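Local coordinates for protein glycerol kinase, putative (Plasmodium falciparum, PDB 2W40) that probably phosphorylates glycerol at the expense of ATP, yielding sn-glycerol 3-phosphate, as a member of the FGGY carbohydrate kinase family, at residues K97-A102 against N150-Q155. Sequence-based numbering, arbitrary orientation.
Sequences KPLYNA and NPEIKQ. With EDO (1,2-ethanediol), chain B; EDO (1,2-ethanediol), chain D.
A helix N-terminus capped by Asn-150 meets Leu-99 and Tyr-100 of the loop between strands 88-92 and 102-103, at the surface of the FGGY-kinase N-terminal domain, of the sugar kinase/HSP70/actin superfamily, and away from the residues known to bind ADP. The apolar part is a small patch: Leu-99 and Ile-153 run past each other in opposite directions, CB of Leu-99 lying 3.8 Å from CG1 of Ile-153, while CD1 of Ile-153 reaches on to CB of Tyr-100 at 4.2 Å. Ile-90 and Leu-146 add to this patch from strand 88-92 and helix 140-149. The CD2 methyl of Leu-99 lies against the carboxylate of Glu-152, 3.8 Å from its CD. No direct hydrogen bond joins the two segments; one water bridges them, donating to Leu-99 O and to Glu-152 OE1 and accepting from Asn-150 ND2. With CG anti to the backbone nitrogen (chi1 -174°), the Asn-150 amide sits between helix start and loop. Its OD1 takes a weak capping bond from Ile-153 N (3.4 Å), and ND2 turns to the water. ND2 also donates to an ethanediol, probably from the crystallisation liquor, whose C2 sits obliquely by the Tyr-100 ring. The phenol oxygen is also hydrogen-bonded to Glu-46 and Arg-109, and a second ethanediol approaches at the ring edge, its O1 in the ring plane and donating to Tyr-100 OH over 2.6 Å.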
ATOM      1  N   LYS C  97      35.800  18.881  -8.164  1.00 11.90           N
ATOM      2  CA  LYS C  97      35.101  18.434  -6.957  1.00 13.73           C
ATOM      3  C   LYS C  97      33.639  18.897  -6.948  1.00  9.39           C
ATOM      4  O   LYS C  97      33.384  20.089  -7.077  1.00 10.63           O
ATOM      5  CB  LYS C  97      35.743  19.056  -5.738  1.00 15.01           C
ATOM      6  CG  LYS C  97      35.399  18.318  -4.470  1.00 18.96           C
ATOM      7  CD  LYS C  97      36.094  18.938  -3.125  1.00 20.22           C
ATOM      8  N   PRO C  98      32.689  17.991  -6.808  1.00 11.11           N
ATOM      9  CA  PRO C  98      31.284  18.357  -6.655  1.00 11.45           C
ATOM     10  C   PRO C  98      31.081  19.165  -5.399  1.00 11.09           C
ATOM     11  O   PRO C  98      31.666  18.845  -4.376  1.00 11.31           O
ATOM     12  CB  PRO C  98      30.548  17.008  -6.537  1.00 12.16           C
ATOM     13  CG  PRO C  98      31.424  16.076  -7.165  1.00 14.84           C
ATOM     14  CD  PRO C  98      32.840  16.523  -6.915  1.00 12.30           C
ATOM     15  N   LEU C  99      30.220  20.172  -5.490  1.00  9.50           N
ATOM     16  CA  LEU C  99      29.932  20.987  -4.328  1.00  9.89           C
ATOM     17  C   LEU C  99      28.737  20.422  -3.567  1.00  8.78           C
ATOM     18  O   LEU C  99      28.431  20.908  -2.477  1.00 10.49           O
ATOM     19  CB  LEU C  99      29.756  22.441  -4.776  1.00 10.08           C
ATOM     20  CG  LEU C  99      30.976  23.112  -5.411  1.00 11.87           C
ATOM     21  CD1 LEU C  99      30.503  24.397  -5.955  1.00 11.97           C
ATOM     22  CD2 LEU C  99      32.021  23.440  -4.407  1.00 19.05           C
ATOM     23  N   TYR C 100      28.001  19.488  -4.191  1.00  9.11           N
ATOM     24  CA  TYR C 100      26.881  18.821  -3.624  1.00  8.00           C
ATOM     25  C   TYR C 100      26.622  17.584  -4.447  1.00  9.50           C
ATOM     26  O   TYR C 100      27.110  17.496  -5.533  1.00  9.46           O
ATOM     27  CB  TYR C 100      25.667  19.757  -3.651  1.00  7.53           C
ATOM     28  CG  TYR C 100      24.501  19.232  -2.776  1.00 11.04           C
ATOM     29  CD1 TYR C 100      24.494  19.471  -1.430  1.00 12.27           C
ATOM     30  CD2 TYR C 100      23.390  18.539  -3.318  1.00 11.09           C
ATOM     31  CE1 TYR C 100      23.447  18.939  -0.613  1.00 11.57           C
ATOM     32  CE2 TYR C 100      22.359  18.091  -2.569  1.00  9.19           C
ATOM     33  CZ  TYR C 100      22.355  18.291  -1.199  1.00  9.88           C
ATOM     34  OH  TYR C 100      21.365  17.833  -0.336  1.00 12.75           O
ATOM     35  N   ASN C 101      25.845  16.635  -3.921  1.00  7.83           N
ATOM     36  CA  ASN C 101      25.392  15.488  -4.736  1.00  8.80           C
ATOM     37  C   ASN C 101      24.674  15.943  -5.996  1.00  8.28           C
ATOM     38  O   ASN C 101      24.153  17.039  -6.079  1.00  8.21           O
ATOM     39  CB  ASN C 101      24.469  14.573  -3.965  1.00  8.69           C
ATOM     40  CG  ASN C 101      25.186  13.548  -3.039  1.00 10.85           C
ATOM     41  OD1 ASN C 101      24.548  13.021  -2.066  1.00 14.75           O
ATOM     42  ND2 ASN C 101      26.427  13.319  -3.230  1.00  8.34           N
ATOM     43  N   ALA C 102      24.538  15.040  -6.960  1.00  7.59           N
ATOM     44  CA  ALA C 102      23.577  15.267  -8.032  1.00  8.17           C
ATOM     45  C   ALA C 102      22.165  15.301  -7.386  1.00  7.57           C
ATOM     46  O   ALA C 102      21.827  14.447  -6.630  1.00  9.04           O
ATOM     47  CB  ALA C 102      23.677  14.175  -9.125  1.00  8.03           C
ATOM     48  N   ASN C 150      23.206  26.958   0.041  1.00 13.21           N
ATOM     49  CA  ASN C 150      24.648  26.711   0.169  1.00 12.96           C
ATOM     50  C   ASN C 150      25.403  27.948  -0.313  1.00 11.91           C
ATOM     51  O   ASN C 150      25.578  28.213  -1.532  1.00 11.24           O
ATOM     52  CB  ASN C 150      24.989  25.475  -0.597  1.00 15.38           C
ATOM     53  CG  ASN C 150      26.388  25.064  -0.416  1.00 20.24           C
ATOM     54  OD1 ASN C 150      27.298  25.892  -0.173  1.00 26.24           O
ATOM     55  ND2 ASN C 150      26.597  23.771  -0.458  1.00 24.36           N
ATOM     56  N   PRO C 151      25.830  28.807   0.619  1.00 12.65           N
ATOM     57  CA  PRO C 151      26.521  30.003   0.174  1.00 12.32           C
ATOM     58  C   PRO C 151      27.786  29.743  -0.587  1.00 11.27           C
ATOM     59  O   PRO C 151      28.127  30.536  -1.381  1.00 11.40           O
ATOM     60  CB  PRO C 151      26.785  30.790   1.445  1.00 15.39           C
ATOM     61  CG  PRO C 151      26.052  30.142   2.568  1.00 15.84           C
ATOM     62  CD  PRO C 151      25.516  28.799   2.074  1.00 13.79           C
ATOM     63  N   GLU C 152      28.495  28.634  -0.374  1.00 12.12           N
ATOM     64  CA  GLU C 152      29.647  28.322  -1.219  1.00 12.34           C
ATOM     65  C   GLU C 152      29.296  28.202  -2.713  1.00 11.75           C
ATOM     66  O   GLU C 152      29.991  28.669  -3.581  1.00 11.63           O
ATOM     67  CB  GLU C 152      30.313  27.006  -0.695  1.00 14.03           C
ATOM     68  CG  GLU C 152      31.510  26.598  -1.514  1.00 16.31           C
ATOM     69  CD  GLU C 152      32.119  25.327  -1.068  1.00 20.78           C
ATOM     70  OE1 GLU C 152      31.413  24.357  -0.599  1.00 25.45           O
ATOM     71  OE2 GLU C 152      33.375  25.333  -1.268  1.00 26.07           O
ATOM     72  N   ILE C 153      28.178  27.555  -2.950  1.00 10.97           N
ATOM     73  CA  ILE C 153      27.666  27.470  -4.327  1.00 10.58           C
ATOM     74  C   ILE C 153      27.298  28.827  -4.902  1.00 11.70           C
ATOM     75  O   ILE C 153      27.692  29.178  -6.015  1.00 13.27           O
ATOM     76  CB  ILE C 153      26.487  26.452  -4.477  1.00 10.31           C
ATOM     77  CG1 ILE C 153      27.013  25.042  -4.240  1.00 13.40           C
ATOM     78  CG2 ILE C 153      25.859  26.586  -5.878  1.00 11.96           C
ATOM     79  CD1 ILE C 153      25.977  23.878  -4.161  1.00  8.50           C
ATOM     80  N   LYS C 154      26.548  29.610  -4.132  1.00 11.30           N
ATOM     81  CA  LYS C 154      26.237  30.925  -4.548  1.00 11.04           C
ATOM     82  C   LYS C 154      27.490  31.731  -4.880  1.00  9.65           C
ATOM     83  O   LYS C 154      27.576  32.449  -5.907  1.00 12.10           O
ATOM     84  CB  LYS C 154      25.381  31.654  -3.466  1.00 11.89           C
ATOM     85  CG  LYS C 154      24.984  33.070  -3.850  1.00 12.39           C
ATOM     86  CD  LYS C 154      24.168  33.772  -2.762  1.00 17.40           C
ATOM     87  N   GLN C 155      28.460  31.681  -3.974  1.00  9.86           N
ATOM     88  CA  GLN C 155      29.701  32.469  -4.140  1.00 10.70           C
ATOM     89  C   GLN C 155      30.496  32.068  -5.398  1.00 10.62           C
ATOM     90  O   GLN C 155      31.154  32.876  -6.089  1.00 11.86           O
ATOM     91  CB  GLN C 155      30.544  32.272  -2.886  1.00 10.99           C
ATOM     92  CG  GLN C 155      29.921  33.044  -1.636  1.00 12.30           C
ATOM     93  CD  GLN C 155      30.520  32.692  -0.267  1.00 12.82           C
ATOM     94  OE1 GLN C 155      29.924  33.097   0.755  1.00 18.46           O
ATOM     95  NE2 GLN C 155      31.590  31.940  -0.225  1.00 17.58           N
TER
HETATM   96  C1  EDO B1509      22.733  17.104   2.450  1.00 31.03           C
HETATM   97  O1  EDO B1509      21.799  18.295   2.233  1.00 32.07           O
HETATM   98  C2  EDO B1509      22.726  15.654   1.808  1.00 31.32           C
HETATM   99  O2  EDO B1509      23.359  15.422   0.448  1.00 24.00           O
HETATM  100  C1  EDO D1513      22.200  22.702   1.152  1.00 40.23           C
HETATM  101  O1  EDO D1513      22.450  21.768   2.207  1.00 39.98           O
HETATM  102  C2  EDO D1513      23.088  22.427  -0.028  1.00 40.89           C
HETATM  103  O2  EDO D1513      24.457  22.560   0.368  1.00 40.64           O
HETATM  104  O   HOH W   1      29.080  23.259  -1.060  1.00 42.20           O